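PDB 2PSB: putative lipoprotein YerB, which is a putative membrane-anchored lipoprotein of unknown function that interacts with PcrA, an association not essential for cell viability or for repair of UV-induced lesions. Local coordinates for residues R31-V36 against S73-T78; D97-H102 against Y159-E164. All blocks are in the same frame, centred on the assembly; numbering follows the deposited sequence.

Contact 1. Residues R31-V36 against S73-T78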
loop_
_atom_site.group_PDB
_atom_site.type_symbol
_atom_site.label_atom_id
_atom_site.label_comp_id
_atom_site.label_asym_id
_atom_site.label_seq_id
_atom_site.Cartn_x
_atom_site.Cartn_y
_atom_site.Cartn_z
ATOM N N ARG A 31 -15.166 -4.204 -6.549
ATOM C CA ARG A 31 -14.300 -3.071 -6.839
ATOM C C ARG A 31 -13.221 -2.902 -5.772
ATOM O O ARG A 31 -13.488 -3.038 -4.580
ATOM C CB ARG A 31 -15.133 -1.795 -6.919
ATOM C CG ARG A 31 -14.345 -0.589 -7.337
ATOM C CD ARG A 31 -15.236 0.603 -7.517
ATOM N NE ARG A 31 -14.482 1.771 -7.962
ATOM C CZ ARG A 31 -14.999 2.983 -8.090
ATOM N NH1 ARG A 31 -16.274 3.183 -7.802
ATOM N NH2 ARG A 31 -14.243 3.991 -8.506
ATOM N N PRO A 32 -11.981 -2.606 -6.195
ATOM C CA PRO A 32 -10.883 -2.417 -5.246
ATOM C C PRO A 32 -11.147 -1.238 -4.310
ATOM O O PRO A 32 -11.749 -0.235 -4.710
ATOM C CB PRO A 32 -9.680 -2.152 -6.157
ATOM C CG PRO A 32 -10.016 -2.927 -7.393
ATOM C CD PRO A 32 -11.478 -2.583 -7.581
ATOM N N VAL A 33 -10.707 -1.381 -3.063
ATOM C CA VAL A 33 -10.822 -0.333 -2.053
ATOM C C VAL A 33 -9.387 -0.042 -1.595
ATOM O O VAL A 33 -8.698 -0.927 -1.086
ATOM C CB VAL A 33 -11.690 -0.798 -0.841
ATOM C CG1 VAL A 33 -11.712 0.277 0.244
ATOM C CG2 VAL A 33 -13.128 -1.071 -1.305
ATOM N N ALA A 34 -8.940 1.193 -1.815
ATOM C CA ALA A 34 -7.591 1.637 -1.443
ATOM C C ALA A 34 -7.654 2.566 -0.231
ATOM O O ALA A 34 -8.170 3.675 -0.317
ATOM C CB ALA A 34 -6.929 2.370 -2.617
ATOM N N VAL A 35 -7.104 2.116 0.892
ATOM C CA VAL A 35 -7.125 2.905 2.115
ATOM C C VAL A 35 -5.758 3.475 2.497
ATOM O O VAL A 35 -4.747 2.763 2.510
ATOM C CB VAL A 35 -7.632 2.060 3.313
ATOM C CG1 VAL A 35 -7.866 2.951 4.508
ATOM C CG2 VAL A 35 -8.884 1.287 2.940
ATOM N N VAL A 36 -5.727 4.765 2.804
ATOM C CA VAL A 36 -4.482 5.394 3.241
ATOM C C VAL A 36 -4.337 5.034 4.711
ATOM O O VAL A 36 -5.149 5.439 5.536
ATOM C CB VAL A 36 -4.526 6.905 3.129
ATOM C CG1 VAL A 36 -3.337 7.505 3.875
ATOM C CG2 VAL A 36 -4.498 7.307 1.663
ATOM N N SER A 73 -9.439 -8.976 -3.154
ATOM C CA SER A 73 -9.756 -10.397 -2.957
ATOM C C SER A 73 -10.208 -10.690 -1.538
ATOM O O SER A 73 -10.785 -11.743 -1.268
ATOM C CB SER A 73 -8.544 -11.279 -3.246
ATOM O OG SER A 73 -7.720 -11.343 -2.095
ATOM N N GLN A 74 -9.905 -9.772 -0.630
ATOM C CA GLN A 74 -10.269 -9.923 0.773
ATOM C C GLN A 74 -10.607 -8.569 1.353
ATOM O O GLN A 74 -9.784 -7.654 1.330
ATOM C CB GLN A 74 -9.120 -10.510 1.595
ATOM C CG GLN A 74 -8.805 -11.965 1.342
ATOM C CD GLN A 74 -7.808 -12.499 2.350
ATOM O OE1 GLN A 74 -6.717 -11.951 2.513
ATOM N NE2 GLN A 74 -8.180 -13.571 3.040
HETATM N N MSE A 75 -11.818 -8.441 1.880
HETATM C CA MSE A 75 -12.245 -7.187 2.475
HETATM C C MSE A 75 -12.018 -7.273 3.973
HETATM O O MSE A 75 -12.252 -8.312 4.583
HETATM C CB MSE A 75 -13.722 -6.924 2.172
HETATM C CG MSE A 75 -14.002 -6.539 0.732
HETATM SE SE MSE A 75 -13.009 -4.974 0.146
HETATM C CE MSE A 75 -12.445 -5.586 -1.589
ATOM N N PRO A 76 -11.544 -6.180 4.584
ATOM C CA PRO A 76 -11.294 -6.182 6.024
ATOM C C PRO A 76 -12.501 -5.775 6.861
ATOM O O PRO A 76 -13.437 -5.151 6.358
ATOM C CB PRO A 76 -10.154 -5.184 6.160
ATOM C CG PRO A 76 -10.545 -4.141 5.169
ATOM C CD PRO A 76 -10.995 -4.957 3.965
ATOM N N GLU A 77 -12.478 -6.154 8.135
ATOM C CA GLU A 77 -13.541 -5.782 9.063
ATOM C C GLU A 77 -13.251 -4.306 9.295
ATOM O O GLU A 77 -13.741 -3.440 8.570
ATOM C CB GLU A 77 -13.394 -6.539 10.389
ATOM C CG GLU A 77 -13.467 -8.057 10.296
ATOM C CD GLU A 77 -14.863 -8.551 9.983
ATOM O OE1 GLU A 77 -15.089 -9.780 10.023
ATOM O OE2 GLU A 77 -15.736 -7.709 9.693
ATOM N N THR A 78 -12.432 -4.026 10.302
ATOM C CA THR A 78 -12.042 -2.657 10.595
ATOM C C THR A 78 -10.699 -2.469 9.908
ATOM O O THR A 78 -9.951 -3.421 9.719
ATOM C CB THR A 78 -11.877 -2.404 12.118
ATOM O OG1 THR A 78 -10.484 -2.416 12.463
ATOM C CG2 THR A 78 -12.618 -3.461 12.920
#

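Contact 2. Residues D97-H102 against Y159-E164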
loop_
_atom_site.group_PDB
_atom_site.type_symbol
_atom_site.label_atom_id
_atom_site.label_comp_id
_atom_site.label_asym_id
_atom_site.label_seq_id
_atom_site.Cartn_x
_atom_site.Cartn_y
_atom_site.Cartn_z
ATOM N N ASP A 97 -8.518 2.098 -10.187
ATOM C CA ASP A 97 -9.780 2.847 -10.137
ATOM C C ASP A 97 -10.517 2.516 -8.843
ATOM O O ASP A 97 -11.746 2.395 -8.801
ATOM C CB ASP A 97 -10.646 2.499 -11.358
ATOM C CG ASP A 97 -11.850 3.420 -11.511
ATOM O OD1 ASP A 97 -11.668 4.653 -11.410
ATOM O OD2 ASP A 97 -12.972 2.913 -11.742
ATOM N N SER A 98 -9.742 2.376 -7.779
ATOM C CA SER A 98 -10.281 2.020 -6.482
ATOM C C SER A 98 -10.974 3.154 -5.758
ATOM O O SER A 98 -10.700 4.333 -5.995
ATOM C CB SER A 98 -9.170 1.490 -5.566
ATOM O OG SER A 98 -7.903 1.454 -6.217
ATOM N N ILE A 99 -11.893 2.772 -4.880
ATOM C CA ILE A 99 -12.590 3.723 -4.039
ATOM C C ILE A 99 -11.476 4.154 -3.085
ATOM O O ILE A 99 -10.879 3.322 -2.395
ATOM C CB ILE A 99 -13.725 3.033 -3.262
ATOM C CG1 ILE A 99 -14.878 2.728 -4.220
ATOM C CG2 ILE A 99 -14.174 3.898 -2.088
ATOM C CD1 ILE A 99 -15.900 1.745 -3.668
ATOM N N PHE A 100 -11.191 5.456 -3.079
ATOM C CA PHE A 100 -10.129 6.040 -2.272
ATOM C C PHE A 100 -10.586 6.468 -0.883
ATOM O O PHE A 100 -11.337 7.429 -0.732
ATOM C CB PHE A 100 -9.555 7.241 -3.017
ATOM C CG PHE A 100 -8.263 7.746 -2.457
ATOM C CD1 PHE A 100 -7.111 6.956 -2.506
ATOM C CD2 PHE A 100 -8.179 9.023 -1.917
ATOM C CE1 PHE A 100 -5.885 7.435 -2.029
ATOM C CE2 PHE A 100 -6.947 9.517 -1.433
ATOM C CZ PHE A 100 -5.802 8.718 -1.492
ATOM N N VAL A 101 -10.119 5.754 0.135
ATOM C CA VAL A 101 -10.491 6.071 1.500
ATOM C C VAL A 101 -9.318 6.738 2.205
ATOM O O VAL A 101 -8.175 6.284 2.088
ATOM C CB VAL A 101 -10.908 4.805 2.256
ATOM C CG1 VAL A 101 -11.420 5.171 3.654
ATOM C CG2 VAL A 101 -11.981 4.084 1.468
ATOM N N HIS A 102 -9.604 7.824 2.917
ATOM C CA HIS A 102 -8.566 8.562 3.622
ATOM C C HIS A 102 -9.132 9.426 4.737
ATOM O O HIS A 102 -10.284 9.269 5.143
ATOM C CB HIS A 102 -7.805 9.459 2.644
ATOM C CG HIS A 102 -8.666 10.492 1.989
ATOM N ND1 HIS A 102 -9.755 10.165 1.211
ATOM C CD2 HIS A 102 -8.606 11.843 2.004
ATOM C CE1 HIS A 102 -10.330 11.272 0.775
ATOM N NE2 HIS A 102 -9.653 12.304 1.241
ATOM N N TYR A 159 -21.478 5.548 -5.417
ATOM C CA TYR A 159 -20.249 4.968 -5.936
ATOM C C TYR A 159 -20.525 3.521 -6.288
ATOM O O TYR A 159 -21.169 2.801 -5.520
ATOM C CB TYR A 159 -19.124 5.009 -4.888
ATOM C CG TYR A 159 -18.604 6.390 -4.545
ATOM C CD1 TYR A 159 -18.636 7.421 -5.480
ATOM C CD2 TYR A 159 -18.017 6.648 -3.302
ATOM C CE1 TYR A 159 -18.097 8.668 -5.196
ATOM C CE2 TYR A 159 -17.470 7.901 -3.008
ATOM C CZ TYR A 159 -17.514 8.907 -3.964
ATOM O OH TYR A 159 -16.962 10.151 -3.709
ATOM N N LYS A 160 -20.052 3.099 -7.453
ATOM C CA LYS A 160 -20.228 1.718 -7.876
ATOM C C LYS A 160 -19.336 0.836 -7.002
ATOM O O LYS A 160 -18.174 1.162 -6.757
ATOM C CB LYS A 160 -19.854 1.563 -9.352
ATOM C CG LYS A 160 -18.782 2.522 -9.817
ATOM C CD LYS A 160 -19.386 3.669 -10.608
ATOM C CE LYS A 160 -18.503 4.909 -10.537
ATOM N NZ LYS A 160 -18.484 5.459 -9.153
ATOM N N LEU A 161 -19.891 -0.271 -6.526
ATOM C CA LEU A 161 -19.158 -1.193 -5.668
ATOM C C LEU A 161 -18.678 -2.407 -6.436
ATOM O O LEU A 161 -17.866 -3.182 -5.947
ATOM C CB LEU A 161 -20.046 -1.647 -4.505
ATOM C CG LEU A 161 -20.342 -0.621 -3.407
ATOM C CD1 LEU A 161 -21.474 -1.110 -2.519
ATOM C CD2 LEU A 161 -19.075 -0.395 -2.588
ATOM N N LYS A 162 -19.192 -2.577 -7.644
ATOM C CA LYS A 162 -18.803 -3.709 -8.462
ATOM C C LYS A 162 -18.253 -3.270 -9.788
ATOM O O LYS A 162 -18.817 -2.417 -10.450
ATOM C CB LYS A 162 -19.985 -4.656 -8.701
ATOM C CG LYS A 162 -20.316 -5.534 -7.510
ATOM C CD LYS A 162 -21.269 -6.651 -7.894
ATOM C CE LYS A 162 -21.639 -7.488 -6.679
ATOM N NZ LYS A 162 -20.446 -8.103 -6.019
ATOM N N GLN A 163 -17.123 -3.853 -10.152
ATOM C CA GLN A 163 -16.474 -3.584 -11.424
ATOM C C GLN A 163 -15.351 -4.591 -11.548
ATOM O O GLN A 163 -14.873 -5.126 -10.549
ATOM C CB GLN A 163 -15.910 -2.159 -11.491
ATOM C CG GLN A 163 -14.756 -1.873 -10.562
ATOM C CD GLN A 163 -14.015 -0.596 -10.938
ATOM O OE1 GLN A 163 -14.632 0.449 -11.186
ATOM N NE2 GLN A 163 -12.679 -0.672 -10.969
ATOM N N GLU A 164 -14.954 -4.875 -12.777
ATOM C CA GLU A 164 -13.874 -5.814 -13.002
ATOM C C GLU A 164 -12.610 -4.996 -13.208
ATOM O O GLU A 164 -12.638 -3.959 -13.871
ATOM C CB GLU A 164 -14.172 -6.671 -14.234
ATOM C CG GLU A 164 -15.453 -7.484 -14.104
ATOM C CD GLU A 164 -15.925 -8.070 -15.426
ATOM O OE1 GLU A 164 -15.188 -8.889 -16.020
ATOM O OE2 GLU A 164 -17.036 -7.706 -15.870
#

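Contact 1. Residues R31-V36 against S73-T78
V33 opens strand 33-37 in the N-terminal DUF3048 region and meets selenomethionine M75, from the loop between strands 65-71 and 78-79, beside the strand. The backbones stay well apart: the nearest CA atoms, those of V33 and M75, are 8.3 Å from each other, and neither hydrogen bond nor salt bridge joins the two segments. The surface buried between them is 97 Å², most of it from M75 and V33. The reach across comes from the M75 side chain. M75 starts with CG anti to its carbonyl carbon (chi1 -72°) and then bends at chi2 and again at chi3, which carries SE and CE across the gap. The selenium comes to 4.2 Å from V33 CG2, the branch that lies beside the valine's backbone N; the other branch stands back, with V33 CG1 5.4 Å from M75 SE. V33 and M75 approach at a slant, and the small buried area shows that they touch over a small patch.

Beyond the selenium, the terminal methyl continues toward the start of the strand, where M75 CE lies 4.1 Å from the carbonyl oxygen R31 O. This is van der Waals packing of a methyl against the backbone. The R31 side chain runs the other way and pairs with D119 in a salt bridge.

Strand 33-37 runs antiparallel to 65-71 and parallel to 99-102, and V33 is hydrogen-bonded through its backbone to F71; after F71 the chain turns back, and 73-78 runs past V33, with V33 also resting on V101 and M75 also touching R30. F71 packs against both V35 and P76, extending apolar contact between strand and loop.

Contact 2. Residues D97-H102 against Y159-E164
With CG1 anti to the carbonyl carbon (chi1 -74°) and the chain extended to CD1, I99 points its terminal methyl at the loop 159-164; L161, with CG likewise opposite its carbonyl carbon (chi1 -72°), turns CD2 back to meet it. The two methyls, I99 CD1 and L161 CD2, are 4.0 Å apart, their side chains meeting at an angle. The same I99 CD1 lies 3.9 Å from the backbone oxygen K160 O. I99 contributes the largest share of the 212 Å² buried.

The second touch is polar. D97 and Q163 bring carboxylate and amide together with their planes 22° apart. As modelled, D97 OD2 is 3.0 Å from Q163 OE1, but the amide is probably turned over, so the atom facing the carboxylate is uncertain.

These meetings fasten the loop that follows helix 147-157 to the start of strand 99-102, where F100 packs on helix 87-94 and V101 on strands 33-37 and 120-122. R31 spans the junction, donating from NE to D97 O and from NH1 to K160 O, so the carbonyl beneath the I99 methyl already has a partner. K160 NZ forms its salt bridge with D119 and stays 6.6 Å from D97 OD2. At that separation the lysine would be expected to act on the D97 carboxylate through a general electrostatic attraction. The contact thus has two characters: its buried end, at I99, is held by van der Waals contact, while its D97 end is polar and exposed.

How the contacts relate
From the N terminus the chain enters strand 33-37, passes through strands 54-59 and 65-71, and returns at 73-78, where contact 1 closes a loop with 36 residues between its segments. Contact 2 opens only afterwards, at D97, and closes at 159-164 after 56 intervening residues that include helices 107-114 and 147-157. The loops are in series, so they neither nest nor cross. They meet nonetheless, with centres 10 Å apart: strands 33-37 and 99-102 are parallel neighbours, and A34 O lies 2.9 Å from V101 N, a probable hydrogen bond. Contact 1 ties this strand pair to the loop before strand 78-79, contact 2 to the loop after helix 147-157.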